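Local coordinates for esterase family protein (Staphylococcus aureus, PDB 7L0A), which probably hydrolyses S-formylglutathione to formate and glutathione, as a serine esterase of the esterase D family with the alpha/beta-hydrolase fold, at residues T61-Y66 and A126-G131; D101-V106 and I136-T141; L191-V196 and I223-R228. One frame throughout, in Å; residues are numbered along the deposited sequence. Where two conformers were deposited one is given.

Contact 1: residues T61-Y66 and A126-G131; sequences TTYMRY and AGHSMG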
# COMPACT_ATOMS: atom_id res chain seq x y z
N THR B 61 -7.72 5.59 -10.05
CA THR B 61 -6.74 5.35 -11.11
C THR B 61 -6.68 6.46 -12.16
O THR B 61 -5.74 6.47 -12.97
CB THR B 61 -6.99 4.01 -11.85
OG1 THR B 61 -8.12 4.10 -12.72
CG2 THR B 61 -7.12 2.84 -10.90
N THR B 62 -7.62 7.40 -12.17
CA THR B 62 -7.76 8.27 -13.33
C THR B 62 -6.63 9.28 -13.43
O THR B 62 -6.15 9.58 -14.53
CB THR B 62 -9.12 8.97 -13.30
OG1 THR B 62 -10.14 8.01 -13.03
CG2 THR B 62 -9.37 9.66 -14.61
N TYR B 63 -6.21 9.87 -12.30
CA TYR B 63 -5.10 10.81 -12.36
C TYR B 63 -3.85 10.11 -12.87
O TYR B 63 -3.12 10.67 -13.69
CB TYR B 63 -4.83 11.46 -11.00
CG TYR B 63 -5.34 12.88 -10.87
CD1 TYR B 63 -4.66 13.92 -11.47
CD2 TYR B 63 -6.49 13.15 -10.17
CE1 TYR B 63 -5.13 15.24 -11.36
CE2 TYR B 63 -6.95 14.45 -10.04
CZ TYR B 63 -6.27 15.48 -10.66
OH TYR B 63 -6.72 16.79 -10.59
N MET B 64 -3.62 8.86 -12.42
CA MET B 64 -2.46 8.12 -12.91
C MET B 64 -2.52 7.94 -14.42
O MET B 64 -1.49 8.08 -15.10
CB MET B 64 -2.39 6.74 -12.25
CG MET B 64 -2.14 6.80 -10.76
SD MET B 64 -0.55 7.56 -10.28
CE MET B 64 0.64 6.57 -11.16
N ARG B 65 -3.69 7.62 -14.96
CA ARG B 65 -3.83 7.29 -16.37
C ARG B 65 -3.84 8.53 -17.25
O ARG B 65 -3.22 8.54 -18.32
CB ARG B 65 -5.09 6.46 -16.58
CG ARG B 65 -5.02 5.08 -15.99
CD ARG B 65 -6.37 4.55 -15.62
NE ARG B 65 -7.27 4.46 -16.74
CZ ARG B 65 -8.55 4.15 -16.62
NH1 ARG B 65 -9.08 3.94 -15.40
NH2 ARG B 65 -9.32 4.13 -17.68
N TYR B 66 -4.55 9.59 -16.84
CA TYR B 66 -4.82 10.72 -17.72
C TYR B 66 -3.89 11.90 -17.49
O TYR B 66 -4.07 12.94 -18.16
CB TYR B 66 -6.32 11.13 -17.56
CG TYR B 66 -7.18 10.16 -18.35
CD1 TYR B 66 -7.46 8.90 -17.86
CD2 TYR B 66 -7.58 10.44 -19.64
CE1 TYR B 66 -8.14 7.95 -18.63
CE2 TYR B 66 -8.27 9.52 -20.41
CZ TYR B 66 -8.53 8.27 -19.91
OH TYR B 66 -9.17 7.32 -20.69
N ALA B 126 -5.43 18.83 -2.64
CA ALA B 126 -5.78 19.37 -3.94
C ALA B 126 -6.84 18.50 -4.57
O ALA B 126 -7.02 17.34 -4.19
CB ALA B 126 -4.56 19.43 -4.87
N GLY B 127 -7.52 19.04 -5.58
CA GLY B 127 -8.50 18.27 -6.30
C GLY B 127 -9.26 19.12 -7.28
O GLY B 127 -9.25 20.36 -7.19
N HIS B 128 -9.95 18.46 -8.19
CA HIS B 128 -10.70 19.18 -9.21
C HIS B 128 -12.20 18.89 -9.16
O HIS B 128 -12.65 17.79 -8.82
CB HIS B 128 -10.16 18.85 -10.61
CG HIS B 128 -10.40 17.44 -11.05
ND1 HIS B 128 -9.48 16.43 -10.82
CD2 HIS B 128 -11.42 16.87 -11.73
CE1 HIS B 128 -9.94 15.30 -11.33
NE2 HIS B 128 -11.10 15.54 -11.90
N SER B 129 -12.98 19.90 -9.56
CA SER B 129 -14.44 19.84 -9.68
C SER B 129 -15.03 19.48 -8.32
O SER B 129 -14.87 20.27 -7.38
CB SER B 129 -14.83 18.93 -10.85
OG SER B 129 -16.11 19.31 -11.30
N MET B 130 -15.73 18.35 -8.16
CA MET B 130 -16.17 18.04 -6.79
C MET B 130 -15.01 17.81 -5.85
O MET B 130 -15.15 18.01 -4.64
CB MET B 130 -17.11 16.84 -6.76
CG MET B 130 -18.52 17.20 -7.19
SD MET B 130 -19.33 18.48 -6.22
CE MET B 130 -19.20 17.82 -4.56
N GLY B 131 -13.86 17.33 -6.36
CA GLY B 131 -12.67 17.28 -5.56
C GLY B 131 -12.12 18.65 -5.20
O GLY B 131 -11.33 18.77 -4.26

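Contact 2: residues D101-V106 and I136-T141; sequences DYILEV and IKFALT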
# COMPACT_ATOMS: atom_id res chain seq x y z
N ASP B 101 -15.92 12.59 6.45
CA ASP B 101 -15.35 11.66 7.42
C ASP B 101 -14.44 10.66 6.74
O ASP B 101 -13.41 10.25 7.30
CB ASP B 101 -16.47 10.96 8.15
CG ASP B 101 -17.54 11.95 8.63
OD1 ASP B 101 -17.28 12.61 9.66
OD2 ASP B 101 -18.59 12.11 7.94
N TYR B 102 -14.82 10.24 5.54
CA TYR B 102 -14.06 9.24 4.80
C TYR B 102 -12.69 9.77 4.39
O TYR B 102 -11.68 9.07 4.55
CB TYR B 102 -14.86 8.78 3.58
CG TYR B 102 -14.09 7.99 2.57
CD1 TYR B 102 -13.49 6.78 2.90
CD2 TYR B 102 -13.92 8.48 1.28
CE1 TYR B 102 -12.77 6.06 1.94
CE2 TYR B 102 -13.19 7.78 0.33
CZ TYR B 102 -12.63 6.58 0.68
OH TYR B 102 -11.91 5.86 -0.27
N ILE B 103 -12.63 10.98 3.84
CA ILE B 103 -11.33 11.51 3.46
C ILE B 103 -10.44 11.67 4.69
O ILE B 103 -9.23 11.40 4.63
CB ILE B 103 -11.48 12.84 2.68
CG1 ILE B 103 -12.19 12.62 1.35
CG2 ILE B 103 -10.08 13.42 2.37
CD1 ILE B 103 -11.54 11.60 0.46
N LEU B 104 -11.01 12.02 5.84
CA LEU B 104 -10.20 12.13 7.05
C LEU B 104 -9.75 10.76 7.54
O LEU B 104 -8.65 10.63 8.09
CB LEU B 104 -10.96 12.90 8.12
CG LEU B 104 -11.14 14.37 7.76
CD1 LEU B 104 -12.00 15.04 8.81
CD2 LEU B 104 -9.82 15.12 7.65
N GLU B 105 -10.57 9.73 7.33
CA GLU B 105 -10.14 8.36 7.61
C GLU B 105 -8.96 7.97 6.74
O GLU B 105 -7.98 7.39 7.23
CB GLU B 105 -11.31 7.40 7.41
CG GLU B 105 -10.85 5.93 7.36
CD GLU B 105 -11.95 4.99 6.93
OE1 GLU B 105 -11.86 4.48 5.82
OE2 GLU B 105 -12.96 4.85 7.68
N VAL B 106 -9.04 8.26 5.43
CA VAL B 106 -7.93 7.92 4.54
C VAL B 106 -6.66 8.61 5.03
O VAL B 106 -5.59 7.99 5.12
CB VAL B 106 -8.25 8.29 3.08
CG1 VAL B 106 -7.03 8.09 2.22
CG2 VAL B 106 -9.40 7.46 2.55
N ILE B 136 -11.57 22.81 -0.89
CA ILE B 136 -11.88 24.05 -0.18
C ILE B 136 -12.62 23.76 1.12
O ILE B 136 -12.39 24.44 2.13
CB ILE B 136 -12.65 25.02 -1.09
CG1 ILE B 136 -12.63 26.45 -0.51
CG2 ILE B 136 -14.08 24.63 -1.32
CD1 ILE B 136 -11.27 27.10 -0.54
N LYS B 137 -13.45 22.71 1.15
CA LYS B 137 -14.11 22.38 2.43
C LYS B 137 -13.07 21.94 3.48
O LYS B 137 -13.15 22.36 4.63
CB LYS B 137 -15.16 21.28 2.22
CG LYS B 137 -15.76 20.80 3.52
CD LYS B 137 -17.13 20.17 3.34
CE LYS B 137 -17.74 19.86 4.73
NZ LYS B 137 -19.20 19.58 4.70
N PHE B 138 -12.09 21.12 3.10
CA PHE B 138 -11.06 20.71 4.04
C PHE B 138 -10.14 21.87 4.40
O PHE B 138 -9.72 21.98 5.55
CB PHE B 138 -10.25 19.52 3.49
CG PHE B 138 -11.05 18.24 3.43
CD1 PHE B 138 -11.54 17.65 4.59
CD2 PHE B 138 -11.33 17.65 2.21
CE1 PHE B 138 -12.30 16.50 4.52
CE2 PHE B 138 -12.09 16.49 2.13
CZ PHE B 138 -12.59 15.93 3.29
N ALA B 139 -9.85 22.76 3.45
CA ALA B 139 -9.06 23.94 3.78
C ALA B 139 -9.72 24.81 4.85
O ALA B 139 -9.01 25.40 5.67
CB ALA B 139 -8.82 24.80 2.53
N LEU B 140 -11.04 24.88 4.85
CA LEU B 140 -11.76 25.77 5.76
C LEU B 140 -12.26 25.09 7.02
O LEU B 140 -12.75 25.79 7.90
CB LEU B 140 -12.94 26.41 5.03
CG LEU B 140 -12.62 27.27 3.80
CD1 LEU B 140 -13.83 27.65 2.97
CD2 LEU B 140 -11.87 28.55 4.20
N THR B 141 -12.15 23.76 7.13
CA THR B 141 -12.52 23.02 8.34
C THR B 141 -11.36 22.26 8.98
O THR B 141 -11.45 21.93 10.17
CB THR B 141 -13.65 22.03 8.03
OG1 THR B 141 -13.19 21.08 7.06
CG2 THR B 141 -14.90 22.77 7.52

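Contact 3: residues L191-V196 and I223-R228; sequences LLDKAV and IDYLSR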
# COMPACT_ATOMS: atom_id res chain seq x y z
N LEU B 191 -18.77 28.24 5.02
CA LEU B 191 -17.57 27.76 5.70
C LEU B 191 -16.50 28.84 5.74
O LEU B 191 -15.75 28.96 6.72
CB LEU B 191 -17.05 26.53 4.99
CG LEU B 191 -17.92 25.27 5.06
CD1 LEU B 191 -17.30 24.19 4.18
CD2 LEU B 191 -18.02 24.79 6.48
N LEU B 192 -16.41 29.62 4.68
CA LEU B 192 -15.41 30.68 4.62
C LEU B 192 -15.69 31.73 5.68
O LEU B 192 -14.78 32.14 6.42
CB LEU B 192 -15.42 31.28 3.22
CG LEU B 192 -14.43 32.39 2.86
CD1 LEU B 192 -12.99 31.98 3.02
CD2 LEU B 192 -14.76 32.75 1.40
N ASP B 193 -16.94 32.18 5.76
CA ASP B 193 -17.31 33.18 6.75
C ASP B 193 -17.09 32.67 8.17
O ASP B 193 -16.67 33.43 9.05
CB ASP B 193 -18.75 33.59 6.55
CG ASP B 193 -18.96 34.40 5.28
OD1 ASP B 193 -17.98 34.98 4.75
OD2 ASP B 193 -20.12 34.46 4.83
N LYS B 194 -17.35 31.38 8.41
CA LYS B 194 -17.16 30.82 9.74
C LYS B 194 -15.68 30.69 10.08
O LYS B 194 -15.27 31.01 11.20
CB LYS B 194 -17.86 29.46 9.81
CG LYS B 194 -17.94 28.83 11.18
CD LYS B 194 -18.71 27.54 11.12
CE LYS B 194 -18.65 26.80 12.45
NZ LYS B 194 -17.26 26.30 12.68
N ALA B 195 -14.86 30.25 9.12
CA ALA B 195 -13.44 30.04 9.39
C ALA B 195 -12.77 31.32 9.84
O ALA B 195 -11.97 31.31 10.79
CB ALA B 195 -12.75 29.49 8.13
N VAL B 196 -13.06 32.43 9.16
CA VAL B 196 -12.53 33.74 9.55
C VAL B 196 -12.98 34.09 10.96
O VAL B 196 -12.19 34.56 11.80
CB VAL B 196 -12.99 34.79 8.52
CG1 VAL B 196 -12.93 36.19 9.15
CG2 VAL B 196 -12.17 34.66 7.22
N ILE B 223 -13.12 34.04 -5.98
CA ILE B 223 -11.89 34.75 -5.63
C ILE B 223 -12.16 36.23 -5.40
O ILE B 223 -11.45 36.88 -4.63
CB ILE B 223 -10.77 34.55 -6.67
CG1 ILE B 223 -11.14 35.14 -8.03
CG2 ILE B 223 -10.47 33.08 -6.79
CD1 ILE B 223 -10.02 35.01 -9.06
N ASP B 224 -13.14 36.80 -6.09
CA ASP B 224 -13.53 38.17 -5.81
C ASP B 224 -14.02 38.33 -4.37
O ASP B 224 -13.68 39.31 -3.68
CB ASP B 224 -14.62 38.58 -6.81
CG ASP B 224 -14.06 38.98 -8.16
OD1 ASP B 224 -12.82 39.03 -8.30
OD2 ASP B 224 -14.86 39.23 -9.09
N TYR B 225 -14.80 37.37 -3.88
CA TYR B 225 -15.21 37.40 -2.49
C TYR B 225 -14.01 37.22 -1.55
O TYR B 225 -13.88 37.96 -0.57
CB TYR B 225 -16.31 36.35 -2.22
CG TYR B 225 -16.88 36.47 -0.82
CD1 TYR B 225 -17.49 37.65 -0.40
CD2 TYR B 225 -16.81 35.42 0.10
CE1 TYR B 225 -18.01 37.77 0.89
CE2 TYR B 225 -17.31 35.54 1.39
CZ TYR B 225 -17.92 36.72 1.78
OH TYR B 225 -18.42 36.83 3.06
N LEU B 226 -13.12 36.26 -1.84
CA LEU B 226 -11.89 36.16 -1.06
C LEU B 226 -11.19 37.51 -0.95
O LEU B 226 -10.73 37.90 0.14
CB LEU B 226 -10.94 35.14 -1.69
CG LEU B 226 -11.36 33.69 -1.63
CD1 LEU B 226 -10.26 32.85 -2.33
CD2 LEU B 226 -11.56 33.23 -0.23
N SER B 227 -11.06 38.22 -2.08
CA SER B 227 -10.39 39.52 -2.04
C SER B 227 -11.14 40.49 -1.11
O SER B 227 -10.52 41.25 -0.35
CB SER B 227 -10.31 40.13 -3.44
OG SER B 227 -9.37 39.44 -4.25
N ARG B 228 -12.47 40.48 -1.17
CA ARG B 228 -13.25 41.45 -0.40
C ARG B 228 -13.17 41.18 1.10
O ARG B 228 -13.28 42.12 1.90
CB ARG B 228 -14.72 41.47 -0.84
CG ARG B 228 -14.92 42.11 -2.23
CD ARG B 228 -16.37 42.40 -2.58
NE ARG B 228 -17.27 41.25 -2.52
CZ ARG B 228 -17.44 40.38 -3.52
NH1 ARG B 228 -16.75 40.51 -4.63
NH2 ARG B 228 -18.29 39.38 -3.40

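Contact 1: residues T61-Y66 and A126-G131
Tyr63 and His128 make the side-chain contact between these segments, and its polar core is a hydrogen bond. Tyr63 OH lies 2.8 Å from His128 ND1, at the imidazole edge and near its plane. The angle of 145° describes a moderately bent bond.

The aromatic part comes from the same two groups. Tyr63 CE2 is 3.4 Å from His128 CE1. The ring centroids are 5.2 Å apart. Their planes meet at 64°, which makes this an oblique aromatic pair. The side chains run past one another in opposite directions. On His128, chi1 of 68° sets CG between the backbone N and the carbonyl carbon, which swings the imidazole off the end of strand 123-128 toward helix 62-66. Around this pair, Trp247 stacks on His128 and Tyr244 meets Tyr63 edge-to-face. A bound magnesium ion lies about 3 Å from the nearest atom of the His128 side chain.

The backbones stay well apart: the closest CA atoms, of Tyr63 and Gly127, are separated by 10.2 Å. Gly127, Ser129 and Gly131 fit the GxSxG nucleophile elbow of alpha/beta hydrolases, in which Ser129, the predicted nucleophile, turns with a positive phi between strand and helix.

Chemically, one bond pairs the buried Tyr63 OH with His128 ND1. That bond, with the Trp247 stack, probably limits rotation of the His128 ring at the residue just before Ser129. This is consistent with a second-shell place beside the predicted charge relay, the nearest side-chain atoms of His128 and His242 being about 5 Å apart.

Contact 2: residues D101-V106 and I136-T141
Leu104 and Phe138 mark the nearest backbone approach, with CA atoms 9.1 Å apart, a spacing between helix 99-113 and helix 130-141 that one large side chain can bridge. Phe138 is that bridge. Its CG stands anti to the carbonyl carbon (chi1 -69°). Phe138 turns toward helix 99-113, and the CZ end of its ring makes the closest approach.

The leading atom, Phe138 CZ, comes to 3.3 Å from Ile103 CB, a close approach for two carbons. The ring tip meets the branch point of Ile103, not the end of its chain: Ile103 CG2 lies 3.7 Å from Phe138 CE2, whereas CD1 heads away from the ring. The other branch also takes part, with Ile103 CG1 at 3.9 Å from Phe138 CZ. The two side chains cross at about a right angle. On the same side of the ring plane, but beside the CE1 edge, Leu104 slides past Phe138 in the opposite direction. Leu104 CG sits 4.0 Å from Phe138 CE1, a lighter touch. Both aliphatic groups approach the ring obliquely. Tyr100, earlier on helix 99-113, adds a further ring, inclined to that of Phe138 by about 15°.

Ile103 also packs on Pro83 of strand 79-83, so helix 99-113 touches that strand through the same residue that receives Phe138 of helix 130-141. No hydrogen bond passes between the segments. Cohesion therefore rests on shape and dispersion, chiefly on how the Phe138 ring end fits against Ile103, in a buried apolar contact between helices 99-113 and 130-141, away from the predicted catalytic residues.

Contact 3: residues L191-V196 and I223-R228
Leu192, Tyr225 and Leu226 form the tight half of this contact, between helix segments whose axes are 12.0 Å apart and run in the same general direction, 22° apart. With CG of Leu192 anti to its backbone N (chi1 -178°), the two methyls reach across the gap. Leu192 CD2 sits 3.6 Å from Tyr225 CD2 at the edge of the phenol ring, and equally 3.6 Å from Leu226 CD2. One methyl thus fills the angle between two residues of the facing helix, while CD1 backs it at 3.8 Å from Leu226 CD2.

The solvent side is polar, with exposed Asp193. It accepts from Tyr225: OH to OD1 is a short 2.5 Å, made through the syn lone pair of the carboxylate oxygen and in the plane of the Tyr225 ring. The carboxylate and ring planes stand 73° apart. This one hydrogen bond lies on the solvent-facing side of the contact.

Beneath the contact, Leu226 and Ile223 pack on Ile207 of strand 204-210, and Leu192 also touches Leu140 of helix 130-141. Helix 188-197 is thereby held between helices 130-141 and 216-228.

From the N terminus, contact 1 opens at helix 62-66 and closes at strand 123-128 and the start of helix 130-141. Contact 2 opens within that span, on helix 99-113, and closes farther along helix 130-141, so the two cross. Helix 130-141 serves both, its first turn beside the predicted active site and a later part of it packed on helix 99-113. Contact 3 follows in series: it opens on helix 188-197 and closes a shorter loop, containing strand 204-210, at helix 216-228. It touches contact 2 directly, where Lys137 CG is 3.8 Å from Leu191 CD1. Helices 99-113, 130-141, 188-197 and 216-228 thus form a continuous packed series.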